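Local coordinates for protein MgGH51 (Meripilus giganteus, PDB 6ZPY) that probably hydrolyses terminal alpha-L-arabinofuranosyl residues of arabinose-containing polysaccharides, acting as a GH51 alpha-L-arabinofuranosidase, at residues A[18-23]-A[480-485]; A[104-109]-A[163-168]; A[143-148]-A[159-164]; A[399-404]-A[425-430]. One frame throughout, in Å; residues are numbered along the deposited sequence.

Interaction 1: A[18-23]-A[480-485]; sequences YGLMFE and APLLQH. With AHR (alpha-L-arabinofuranose), chain F.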
# COMPACT_ATOMS: atom_id res chain seq x y z
N TYR A 18 -6.86 14.14 -0.33
CA TYR A 18 -7.00 12.78 -0.91
C TYR A 18 -5.63 12.10 -0.93
O TYR A 18 -4.63 12.66 -1.36
CB TYR A 18 -7.52 12.85 -2.33
CG TYR A 18 -8.84 13.55 -2.45
CD1 TYR A 18 -9.98 12.96 -1.99
CD2 TYR A 18 -8.91 14.82 -2.99
CE1 TYR A 18 -11.21 13.60 -2.03
CE2 TYR A 18 -10.14 15.45 -3.10
CZ TYR A 18 -11.29 14.85 -2.63
OH TYR A 18 -12.51 15.47 -2.70
N GLY A 19 -5.62 10.87 -0.41
CA GLY A 19 -4.38 10.09 -0.37
C GLY A 19 -4.63 8.62 -0.18
O GLY A 19 -5.76 8.17 -0.44
N LEU A 20 -3.56 7.93 0.20
CA LEU A 20 -3.57 6.46 0.20
C LEU A 20 -3.41 5.89 1.58
O LEU A 20 -2.70 6.50 2.43
CB LEU A 20 -2.46 5.93 -0.69
CG LEU A 20 -2.36 6.52 -2.07
CD1 LEU A 20 -1.21 5.91 -2.84
CD2 LEU A 20 -3.63 6.32 -2.82
N MET A 21 -4.02 4.73 1.78
CA MET A 21 -3.83 3.95 3.01
C MET A 21 -3.13 2.64 2.69
O MET A 21 -3.66 1.86 1.89
CB MET A 21 -5.19 3.67 3.67
CG MET A 21 -5.08 2.92 4.98
SD MET A 21 -4.98 1.19 4.82
CE MET A 21 -4.81 0.64 6.50
N PHE A 22 -2.00 2.42 3.31
CA PHE A 22 -1.18 1.24 3.06
C PHE A 22 -0.92 0.47 4.33
O PHE A 22 -0.46 0.99 5.34
CB PHE A 22 0.14 1.61 2.41
CG PHE A 22 0.87 0.39 1.95
CD1 PHE A 22 1.77 -0.24 2.77
CD2 PHE A 22 0.59 -0.17 0.72
CE1 PHE A 22 2.45 -1.38 2.38
CE2 PHE A 22 1.26 -1.32 0.33
CZ PHE A 22 2.18 -1.92 1.15
N GLU A 23 -1.07 -0.83 4.21
CA GLU A 23 -0.44 -1.83 5.08
C GLU A 23 -0.15 -3.01 4.16
O GLU A 23 -0.78 -3.11 3.10
CB GLU A 23 -1.33 -2.27 6.23
CG GLU A 23 -2.49 -3.10 5.80
CD GLU A 23 -3.48 -3.43 6.89
OE1 GLU A 23 -3.08 -4.04 7.88
OE2 GLU A 23 -4.62 -3.08 6.74
N ALA A 480 -9.65 2.10 1.76
CA ALA A 480 -8.85 0.94 2.18
C ALA A 480 -9.60 -0.34 1.93
O ALA A 480 -10.81 -0.39 2.06
CB ALA A 480 -8.52 1.03 3.64
N PRO A 481 -8.86 -1.46 1.68
CA PRO A 481 -7.43 -1.47 1.40
C PRO A 481 -7.09 -0.99 0.00
O PRO A 481 -7.95 -0.97 -0.91
CB PRO A 481 -7.02 -2.95 1.52
CG PRO A 481 -8.19 -3.61 2.24
CD PRO A 481 -9.41 -2.82 1.82
N LEU A 482 -5.83 -0.61 -0.14
CA LEU A 482 -5.35 -0.04 -1.41
C LEU A 482 -5.09 -1.13 -2.45
O LEU A 482 -5.38 -0.90 -3.60
CB LEU A 482 -4.05 0.68 -1.08
CG LEU A 482 -3.37 1.39 -2.22
CD1 LEU A 482 -4.25 2.45 -2.84
CD2 LEU A 482 -2.08 2.00 -1.70
N LEU A 483 -4.46 -2.21 -2.05
CA LEU A 483 -3.85 -3.16 -3.01
C LEU A 483 -4.28 -4.58 -2.72
O LEU A 483 -4.47 -4.98 -1.56
CB LEU A 483 -2.34 -3.06 -2.91
CG LEU A 483 -1.69 -1.84 -3.58
CD1 LEU A 483 -0.22 -1.75 -3.30
CD2 LEU A 483 -1.92 -1.85 -5.07
N GLN A 484 -4.35 -5.36 -3.79
CA GLN A 484 -4.75 -6.78 -3.69
C GLN A 484 -4.01 -7.63 -4.72
O GLN A 484 -4.21 -7.44 -5.91
CB GLN A 484 -6.24 -6.90 -3.92
CG GLN A 484 -6.71 -8.34 -4.01
CD GLN A 484 -8.07 -8.47 -4.62
OE1 GLN A 484 -8.59 -7.54 -5.25
NE2 GLN A 484 -8.69 -9.61 -4.50
N HIS A 485 -3.26 -8.59 -4.21
CA HIS A 485 -2.77 -9.69 -5.08
C HIS A 485 -3.94 -10.66 -5.24
O HIS A 485 -4.41 -11.24 -4.26
CB HIS A 485 -1.57 -10.38 -4.45
CG HIS A 485 -0.84 -11.18 -5.45
ND1 HIS A 485 -1.48 -12.14 -6.26
CD2 HIS A 485 0.45 -11.10 -5.83
CE1 HIS A 485 -0.53 -12.58 -7.09
NE2 HIS A 485 0.64 -11.99 -6.85
O5 AHR F . -8.31 -2.25 5.65
C5 AHR F . -8.36 -3.51 6.40
C4 AHR F . -8.47 -3.43 7.95
O4 AHR F . -9.64 -2.65 8.35
C3 AHR F . -7.37 -2.63 8.59
O3 AHR F . -6.13 -3.28 8.79
C2 AHR F . -8.01 -2.17 9.95
O2 AHR F . -7.27 -1.04 10.45
C1 AHR F . -9.51 -2.03 9.65
O1 AHR F . -10.08 -2.98 10.60
O HOH W 1 -4.25 -0.88 2.36
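L482 leans into the angle between L20 and F22, and most of the contact is apolar. Its CD1 methyl rests 3.9 Å from L20 CD2, while its CD2 methyl sits close to L20 CB and, two residues on, to the edge of the F22 ring. L483 adds a methyl to the same ring: L483 CD1 lies 3.9 Å from F22 CE2, in the ring plane and therefore at the edge. M21 takes another course. With CG anti to the backbone N (chi1 -177°) and a bend at chi2, its chain brings SD to within 3.7 Å of A480 CB.

The polar link is indirect. One water donates to M21 O at 2.8 Å and accepts from L482 N at 3.0 Å, pairing two buried backbone groups that do not meet directly.

Sugar contacts form the third group. E23 OE2 accepts a hydrogen bond from O3 of the arabinofuranose at 2.6 Å, and P481, which follows a cis peptide bond, brings CG to 3.7 Å from the sugar O5. E23 OE1 is held by N232 N and W261 NE1.

Strand 20-21 lies first in the eight-stranded parallel barrel and 480-485 follows its last strand, 474-479; G19 bonds to A477 through the backbone where the barrel closes, and helix 211-219 packs on L20, L482 and L483.

Interaction 2: A[104-109]-A[163-168]; sequences IKVDST and LHPTAS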
# COMPACT_ATOMS: atom_id res chain seq x y z
N ILE A 104 6.02 -15.34 -11.86
CA ILE A 104 7.04 -14.32 -12.09
C ILE A 104 6.87 -13.85 -13.52
O ILE A 104 6.92 -14.69 -14.46
CB ILE A 104 8.47 -14.79 -11.90
CG1 ILE A 104 8.70 -15.36 -10.51
CG2 ILE A 104 9.46 -13.71 -12.25
CD1 ILE A 104 10.02 -16.06 -10.32
N LYS A 105 6.73 -12.57 -13.72
CA LYS A 105 6.65 -12.04 -15.10
C LYS A 105 8.05 -12.02 -15.66
O LYS A 105 8.97 -11.38 -15.08
CB LYS A 105 6.06 -10.63 -15.07
CG LYS A 105 6.08 -9.91 -16.42
CD LYS A 105 5.28 -8.65 -16.43
CE LYS A 105 5.45 -7.75 -17.62
NZ LYS A 105 4.64 -6.52 -17.37
N VAL A 106 8.20 -12.65 -16.83
CA VAL A 106 9.50 -12.71 -17.54
C VAL A 106 9.37 -11.93 -18.83
O VAL A 106 8.60 -12.30 -19.69
CB VAL A 106 9.92 -14.16 -17.79
CG1 VAL A 106 11.25 -14.19 -18.54
CG2 VAL A 106 10.03 -14.95 -16.50
N ASP A 107 10.08 -10.82 -18.88
CA ASP A 107 9.93 -9.78 -19.91
C ASP A 107 11.31 -9.54 -20.49
O ASP A 107 12.22 -9.17 -19.77
CB ASP A 107 9.32 -8.53 -19.30
CG ASP A 107 8.94 -7.51 -20.34
OD1 ASP A 107 9.72 -7.29 -21.26
OD2 ASP A 107 7.90 -6.89 -20.12
N SER A 108 11.48 -9.80 -21.79
CA SER A 108 12.81 -9.63 -22.43
C SER A 108 13.23 -8.16 -22.51
O SER A 108 14.39 -7.92 -22.79
CB SER A 108 12.75 -10.20 -23.81
OG SER A 108 11.79 -9.53 -24.61
N THR A 109 12.33 -7.23 -22.20
CA THR A 109 12.70 -5.79 -22.21
C THR A 109 13.27 -5.41 -20.85
O THR A 109 13.66 -4.24 -20.69
CB THR A 109 11.55 -4.86 -22.62
OG1 THR A 109 10.62 -4.75 -21.52
CG2 THR A 109 10.85 -5.31 -23.90
N LEU A 163 20.23 -11.00 -15.25
CA LEU A 163 19.52 -11.95 -16.11
C LEU A 163 18.82 -11.21 -17.23
O LEU A 163 18.07 -10.24 -17.00
CB LEU A 163 18.52 -12.75 -15.32
CG LEU A 163 19.13 -13.76 -14.38
CD1 LEU A 163 18.06 -14.34 -13.47
CD2 LEU A 163 19.89 -14.84 -15.11
N HIS A 164 19.04 -11.70 -18.43
CA HIS A 164 18.47 -11.14 -19.67
C HIS A 164 17.66 -12.21 -20.37
O HIS A 164 18.23 -13.11 -20.99
CB HIS A 164 19.57 -10.63 -20.60
CG HIS A 164 20.48 -9.62 -19.99
ND1 HIS A 164 20.10 -8.31 -19.82
CD2 HIS A 164 21.75 -9.72 -19.56
CE1 HIS A 164 21.11 -7.64 -19.28
NE2 HIS A 164 22.15 -8.48 -19.14
N PRO A 165 16.32 -12.17 -20.33
CA PRO A 165 15.56 -13.20 -21.00
C PRO A 165 15.74 -13.17 -22.51
O PRO A 165 15.80 -12.14 -23.12
CB PRO A 165 14.11 -12.89 -20.66
CG PRO A 165 14.21 -12.08 -19.39
CD PRO A 165 15.47 -11.25 -19.54
N THR A 166 15.76 -14.36 -23.10
CA THR A 166 15.84 -14.49 -24.57
C THR A 166 14.48 -14.29 -25.21
O THR A 166 14.42 -14.07 -26.40
CB THR A 166 16.44 -15.83 -24.95
OG1 THR A 166 15.58 -16.85 -24.43
CG2 THR A 166 17.88 -15.95 -24.51
N ALA A 167 13.44 -14.42 -24.42
CA ALA A 167 12.07 -14.24 -24.88
C ALA A 167 11.21 -13.91 -23.70
O ALA A 167 11.50 -14.45 -22.62
CB ALA A 167 11.58 -15.47 -25.62
N SER A 168 10.21 -13.08 -23.90
CA SER A 168 9.17 -12.88 -22.89
C SER A 168 8.35 -14.16 -22.77
O SER A 168 8.09 -14.85 -23.78
CB SER A 168 8.31 -11.69 -23.21
OG SER A 168 9.11 -10.53 -23.25
O HOH W 2 16.49 -9.60 -22.64
O HOH W 3 10.54 -11.31 -26.24
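D107 and S168 bring their CA atoms to 4.4 Å, and S108 comes almost as near to P165, where two irregular segments meet. V106 O faces S168 CA at 3.3 Å in a bent CA-H...O contact. Beyond it the backbone of 104-109 gives its N-H to a side chain: S108 N donates to S168 OG at 2.9 Å, and the bond is nearly straight at 173°. The chi1 of S168, -61°, sets OG beside its own backbone N, on the side that meets the other segment.

P165 supplies the apolar half. Its CG lies 3.7 Å from V106 CG1, the two side chains meeting at a slant, and the same CG lies 3.5 Å from D107 O; CG thus meets a valine methyl and a backbone carbonyl from clearly different directions. Two waters fill in the polar edge. One donates to both S108 O and P165 O, and the other accepts from S168 N while hydrogen-bonding to S108 OG. D107 turns its carboxylate to its own segment: OD1 accepts from T109 N at 2.8 Å, on the anti side, and from T109 OG1, which approaches from above the carboxylate plane.

The bond from T109 N closes an Asx turn in the bend a few residues before strand 112-119. Both segments are connections of a beta-sandwich: 104-109 lies between strands 93-98 and 112-119, while the loop at 163-168 leads from strand 157-163 to strand 174-181, so the contact ties together two loops that pass between its sheets.

Interaction 3: A[143-148]-A[159-164]; sequences AQNSTQ and INLELH. With NAG (2-acetamido-2-deoxy-beta-D-glucopyranose), chain E; NAG (2-acetamido-2-deoxy-beta-D-glucopyranose), chain B.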
# COMPACT_ATOMS: atom_id res chain seq x y z
N ALA A 143 16.10 -17.30 -19.23
CA ALA A 143 17.23 -16.44 -18.90
C ALA A 143 18.20 -17.25 -18.05
O ALA A 143 17.74 -18.07 -17.24
CB ALA A 143 16.71 -15.24 -18.12
N GLN A 144 19.50 -17.00 -18.21
CA GLN A 144 20.48 -17.71 -17.38
C GLN A 144 21.74 -16.90 -17.34
O GLN A 144 22.06 -16.18 -18.27
CB GLN A 144 20.77 -19.11 -17.91
CG GLN A 144 21.47 -19.09 -19.25
CD GLN A 144 21.34 -20.44 -19.91
OE1 GLN A 144 20.53 -20.61 -20.85
NE2 GLN A 144 22.04 -21.42 -19.37
N ASN A 145 22.44 -17.07 -16.25
CA ASN A 145 23.79 -16.53 -16.06
C ASN A 145 24.47 -17.42 -15.04
O ASN A 145 23.79 -18.12 -14.27
CB ASN A 145 23.66 -15.07 -15.66
CG ASN A 145 24.93 -14.27 -15.80
OD1 ASN A 145 26.01 -14.80 -16.13
ND2 ASN A 145 24.80 -12.96 -15.57
N SER A 146 25.77 -17.42 -15.03
CA SER A 146 26.51 -18.30 -14.13
C SER A 146 27.80 -17.67 -13.70
O SER A 146 28.27 -16.70 -14.33
CB SER A 146 26.76 -19.60 -14.80
OG SER A 146 27.62 -19.37 -15.85
N THR A 147 28.36 -18.29 -12.68
CA THR A 147 29.67 -17.90 -12.14
C THR A 147 30.33 -19.14 -11.54
O THR A 147 29.62 -20.06 -11.10
CB THR A 147 29.46 -16.78 -11.12
OG1 THR A 147 30.73 -16.17 -10.86
CG2 THR A 147 28.83 -17.26 -9.82
N GLN A 148 31.63 -19.14 -11.49
CA GLN A 148 32.39 -20.24 -10.90
C GLN A 148 32.32 -20.15 -9.39
O GLN A 148 32.58 -19.08 -8.83
CB GLN A 148 33.82 -20.14 -11.37
CG GLN A 148 33.95 -20.54 -12.84
CD GLN A 148 33.73 -22.03 -13.05
OE1 GLN A 148 34.33 -22.86 -12.35
NE2 GLN A 148 32.89 -22.37 -14.01
N ILE A 159 26.69 -14.01 -4.39
CA ILE A 159 26.66 -14.08 -5.87
C ILE A 159 25.68 -13.01 -6.36
O ILE A 159 24.59 -12.90 -5.79
CB ILE A 159 26.23 -15.50 -6.28
CG1 ILE A 159 27.42 -16.46 -6.19
CG2 ILE A 159 25.59 -15.52 -7.66
CD1 ILE A 159 27.08 -17.90 -6.58
N ASN A 160 26.10 -12.21 -7.34
CA ASN A 160 25.26 -11.17 -7.96
C ASN A 160 25.34 -11.34 -9.47
O ASN A 160 26.44 -11.18 -10.00
CB ASN A 160 25.74 -9.77 -7.55
CG ASN A 160 25.54 -9.49 -6.08
OD1 ASN A 160 24.45 -9.10 -5.68
ND2 ASN A 160 26.60 -9.68 -5.31
N LEU A 161 24.22 -11.72 -10.07
CA LEU A 161 24.19 -11.97 -11.53
C LEU A 161 22.97 -11.31 -12.14
O LEU A 161 21.86 -11.48 -11.63
CB LEU A 161 24.21 -13.47 -11.86
CG LEU A 161 25.46 -14.22 -11.41
CD1 LEU A 161 25.21 -15.73 -11.44
CD2 LEU A 161 26.63 -13.88 -12.30
N GLU A 162 23.18 -10.61 -13.24
CA GLU A 162 22.08 -10.07 -14.02
C GLU A 162 21.49 -11.17 -14.90
O GLU A 162 22.19 -12.16 -15.28
CB GLU A 162 22.54 -8.84 -14.81
CG GLU A 162 22.90 -7.68 -13.88
CD GLU A 162 23.24 -6.36 -14.57
OE1 GLU A 162 23.44 -6.38 -15.80
OE2 GLU A 162 23.25 -5.31 -13.87
N LEU A 163 20.23 -11.00 -15.25
CA LEU A 163 19.52 -11.95 -16.11
C LEU A 163 18.82 -11.21 -17.23
O LEU A 163 18.07 -10.24 -17.00
CB LEU A 163 18.52 -12.75 -15.32
CG LEU A 163 19.13 -13.76 -14.38
CD1 LEU A 163 18.06 -14.34 -13.47
CD2 LEU A 163 19.89 -14.84 -15.11
N HIS A 164 19.04 -11.70 -18.43
CA HIS A 164 18.47 -11.14 -19.67
C HIS A 164 17.66 -12.21 -20.37
O HIS A 164 18.23 -13.11 -20.99
CB HIS A 164 19.57 -10.63 -20.60
CG HIS A 164 20.48 -9.62 -19.99
ND1 HIS A 164 20.10 -8.31 -19.82
CD2 HIS A 164 21.75 -9.72 -19.56
CE1 HIS A 164 21.11 -7.64 -19.28
NE2 HIS A 164 22.15 -8.48 -19.14
C1 NAG E . 25.92 -12.07 -15.71
C2 NAG E . 25.79 -11.19 -16.96
C3 NAG E . 26.90 -10.19 -17.00
C4 NAG E . 26.92 -9.39 -15.68
C5 NAG E . 27.02 -10.35 -14.48
C6 NAG E . 27.02 -9.64 -13.13
C7 NAG E . 24.76 -12.45 -18.71
C8 NAG E . 25.01 -13.43 -19.83
N2 NAG E . 25.83 -12.04 -18.11
O3 NAG E . 26.72 -9.28 -18.07
O4 NAG E . 28.11 -8.60 -15.69
O5 NAG E . 25.91 -11.24 -14.55
O6 NAG E . 25.83 -8.87 -13.06
O7 NAG E . 23.60 -12.14 -18.40
C1 NAG B . 27.80 -7.27 -15.29
C2 NAG B . 29.06 -6.54 -14.85
C3 NAG B . 28.74 -5.08 -14.52
C4 NAG B . 28.11 -4.42 -15.70
C5 NAG B . 26.90 -5.24 -16.16
C6 NAG B . 26.39 -4.61 -17.43
C7 NAG B . 30.59 -8.16 -13.83
C8 NAG B . 31.05 -8.71 -12.49
N2 NAG B . 29.69 -7.20 -13.71
O3 NAG B . 29.96 -4.42 -14.25
O4 NAG B . 27.67 -3.10 -15.40
O5 NAG B . 27.28 -6.61 -16.43
O6 NAG B . 27.49 -4.63 -18.34
O7 NAG B . 30.97 -8.56 -14.93
O HOH W 4 19.74 -15.44 -20.76
O HOH W 5 21.24 -13.38 -18.76
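N145 points its side-chain amide at the backbone of E162 on a strand running the other way, the two strand segments standing at 154° with axes 6.4 Å apart. CG stands anti to the backbone N (chi1 -164°), a setting that carries ND2 across the gap. There it donates to E162 O at 2.7 Å with an angle of 164°, in the carbonyl plane and on a lone pair, while the acceptor also lies close to the amide plane. OD1, at the other end of the amide, accepts from S146 N.

The leucines pack on different parts of N145. L163 turns its CD2 methyl onto the backbone between Q144 and N145, 3.6 Å from N145 N, and L161 brings CB to 3.8 Å from N145 ND2. Further along, T147 CG2 meets I159 CD1 at 3.7 Å, the two side chains slanting across each other. Towards H164 the backbones draw closer, and two waters bridge them, each linking Q144 to H164.

N145 ND2 is also bonded covalently, at 1.4 Å, to C1 of an N-acetylglucosamine, the first sugar of an N-glycan, and N145-S146-T147 is an N-X-T sequon. The sugar lies along the second strand, its ring O5 accepting from E162 N at 3.1 Å, with O6 accepting from the same N-H.

Once glycosylated, the amide nitrogen keeps a single hydrogen, and E162 O takes it. Amide and sugar together therefore satisfy both backbone groups of E162, joining the edge strands of two facing sheets through a side chain and a glycan rather than through main-chain pairing.

Interaction 4: A[399-404]-A[425-430]; sequences VHVYQT and YFEGEY. With AHR (alpha-L-arabinofuranose), chain F.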
# COMPACT_ATOMS: atom_id res chain seq x y z
N VAL A 399 -11.08 8.41 11.44
CA VAL A 399 -12.42 7.81 11.37
C VAL A 399 -12.40 6.77 10.25
O VAL A 399 -12.03 7.10 9.12
CB VAL A 399 -13.49 8.89 11.13
CG1 VAL A 399 -14.88 8.29 11.11
CG2 VAL A 399 -13.39 10.05 12.13
N HIS A 400 -12.82 5.56 10.59
CA HIS A 400 -12.91 4.47 9.61
C HIS A 400 -14.36 4.04 9.45
O HIS A 400 -15.06 3.90 10.45
CB HIS A 400 -12.15 3.22 10.08
CG HIS A 400 -10.71 3.43 10.30
ND1 HIS A 400 -9.87 2.47 10.87
CD2 HIS A 400 -9.93 4.51 10.09
CE1 HIS A 400 -8.65 2.95 10.96
NE2 HIS A 400 -8.65 4.20 10.49
N VAL A 401 -14.76 3.73 8.21
CA VAL A 401 -16.09 3.16 7.98
C VAL A 401 -16.06 2.25 6.76
O VAL A 401 -15.62 2.63 5.70
CB VAL A 401 -17.19 4.21 7.88
CG1 VAL A 401 -17.02 5.13 6.70
CG2 VAL A 401 -18.55 3.53 7.83
N TYR A 402 -16.57 1.05 7.00
CA TYR A 402 -16.85 0.04 5.97
C TYR A 402 -18.35 -0.20 5.97
O TYR A 402 -18.90 -0.51 7.03
CB TYR A 402 -16.05 -1.21 6.28
CG TYR A 402 -14.57 -1.01 6.20
CD1 TYR A 402 -13.91 -0.86 4.99
CD2 TYR A 402 -13.82 -0.91 7.34
CE1 TYR A 402 -12.54 -0.73 4.93
CE2 TYR A 402 -12.45 -0.71 7.30
CZ TYR A 402 -11.80 -0.65 6.09
OH TYR A 402 -10.47 -0.50 6.03
N GLN A 403 -19.00 0.06 4.85
CA GLN A 403 -20.47 0.12 4.83
C GLN A 403 -20.96 -0.24 3.43
O GLN A 403 -20.17 -0.61 2.56
CB GLN A 403 -20.93 1.49 5.32
CG GLN A 403 -21.52 1.46 6.72
CD GLN A 403 -22.79 0.65 6.85
OE1 GLN A 403 -23.43 0.25 5.87
NE2 GLN A 403 -23.23 0.48 8.10
N THR A 404 -22.23 -0.11 3.22
CA THR A 404 -22.87 -0.44 1.92
C THR A 404 -22.73 0.79 1.03
O THR A 404 -22.58 1.91 1.51
CB THR A 404 -24.35 -0.78 2.09
OG1 THR A 404 -25.02 0.39 2.55
CG2 THR A 404 -24.58 -1.97 3.00
N TYR A 425 -10.31 15.93 10.97
CA TYR A 425 -10.72 14.53 10.83
C TYR A 425 -10.05 13.95 9.60
O TYR A 425 -10.02 14.57 8.52
CB TYR A 425 -12.23 14.42 10.79
CG TYR A 425 -12.85 14.90 12.07
CD1 TYR A 425 -12.95 14.02 13.13
CD2 TYR A 425 -13.14 16.23 12.29
CE1 TYR A 425 -13.44 14.44 14.35
CE2 TYR A 425 -13.63 16.64 13.51
CZ TYR A 425 -13.79 15.75 14.54
OH TYR A 425 -14.26 16.16 15.75
N PHE A 426 -9.56 12.75 9.80
CA PHE A 426 -8.89 11.93 8.77
C PHE A 426 -9.82 10.76 8.53
O PHE A 426 -10.03 9.97 9.47
CB PHE A 426 -7.55 11.50 9.32
CG PHE A 426 -6.77 10.49 8.50
CD1 PHE A 426 -6.89 10.44 7.14
CD2 PHE A 426 -5.85 9.66 9.11
CE1 PHE A 426 -6.08 9.58 6.38
CE2 PHE A 426 -5.06 8.82 8.38
CZ PHE A 426 -5.17 8.79 7.01
N GLU A 427 -10.36 10.62 7.33
CA GLU A 427 -11.16 9.42 7.03
C GLU A 427 -10.14 8.38 6.53
O GLU A 427 -9.97 8.22 5.32
CB GLU A 427 -12.22 9.71 6.00
CG GLU A 427 -13.28 8.64 6.00
CD GLU A 427 -14.39 8.82 7.02
OE1 GLU A 427 -14.45 9.88 7.66
OE2 GLU A 427 -15.24 7.91 7.13
N GLY A 428 -9.45 7.73 7.45
CA GLY A 428 -8.22 7.04 7.08
C GLY A 428 -8.47 5.68 6.47
O GLY A 428 -7.53 5.12 5.89
N GLU A 429 -9.67 5.16 6.63
CA GLU A 429 -10.12 3.94 5.94
C GLU A 429 -11.59 4.08 5.65
O GLU A 429 -12.38 4.29 6.56
CB GLU A 429 -9.95 2.70 6.83
CG GLU A 429 -8.53 2.41 7.21
CD GLU A 429 -8.36 1.24 8.15
OE1 GLU A 429 -9.24 0.34 8.15
OE2 GLU A 429 -7.35 1.24 8.86
N TYR A 430 -11.97 3.99 4.39
CA TYR A 430 -13.39 3.82 4.06
C TYR A 430 -13.49 3.02 2.77
O TYR A 430 -12.58 3.10 1.91
CB TYR A 430 -14.09 5.17 3.96
CG TYR A 430 -13.62 6.07 2.84
CD1 TYR A 430 -12.47 6.82 2.95
CD2 TYR A 430 -14.36 6.21 1.69
CE1 TYR A 430 -12.04 7.64 1.92
CE2 TYR A 430 -13.94 7.01 0.64
CZ TYR A 430 -12.79 7.75 0.75
OH TYR A 430 -12.47 8.59 -0.27
O5 AHR F . -8.31 -2.25 5.65
C5 AHR F . -8.36 -3.51 6.40
C4 AHR F . -8.47 -3.43 7.95
O4 AHR F . -9.64 -2.65 8.35
C3 AHR F . -7.37 -2.63 8.59
O3 AHR F . -6.13 -3.28 8.79
C2 AHR F . -8.01 -2.17 9.95
O2 AHR F . -7.27 -1.04 10.45
C1 AHR F . -9.51 -2.03 9.65
O1 AHR F . -10.08 -2.98 10.60
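E429 stretches across one face of the imidazole of H400 towards the bound arabinofuranose. Its CB starts 3.6 Å from H400 CG. With CG anti to the carbonyl carbon (chi1 -62°) and the chain extended beyond it, CG passes over the ring face in a CH-pi contact, 3.7 Å from the centroid and 5° off the normal. CD follows towards the rim, 3.2 Å above the ring, and the carboxylate stacks on the imidazole with the planes 22° apart. At the tip the oxygens part: OE2 accepts from the sugar O2 at 2.8 Å and also forms a salt bridge with R226, while OE1, whose modelled place is less sure, accepts from Y402 OH at the edge of the tyrosine ring. Y402 OH in turn accepts from the sugar O5 at 2.8 Å.

Behind these side chains the parallel strands are joined by V399 N to F426 O, 2.7 Å, and V401 N to E429 O, 2.9 Å. On the other face V401 CG1 touches Y430 CB.

The nitrogens of H400 are engaged elsewhere, ND1 with E351 and NE2 with D398, which fixes the ring on which the carboxylate lies. E429 is thus held by the imidazole and an arginine, with a less certain bond from the Y402 hydroxyl, where barrel strand 424-432 turns a corner. Its direct bond to the sugar is consistent with the nucleophile position of GH51 enzymes.

Interactions 1 and 4 belong to the barrel and share the arabinofuranose: their centres are 12 Å apart, and E23 with P481 meets the sugar from one contact while Y402 and E429 meet it from the other. They also touch directly, A480 N lying 3.1 Å from Y430 O in a probable hydrogen bond and M21 CE packing 3.5 Å from E429 OE2. Interactions 2 and 3 form a second pair in the beta-sandwich, 13 Å between centres, sharing L163 and H164 and touching where P165 CA lies 3.7 Å from A143 CB. The glycosylated interaction 3 is remote from the sugar site, its centre about 47 Å from that of interaction 4.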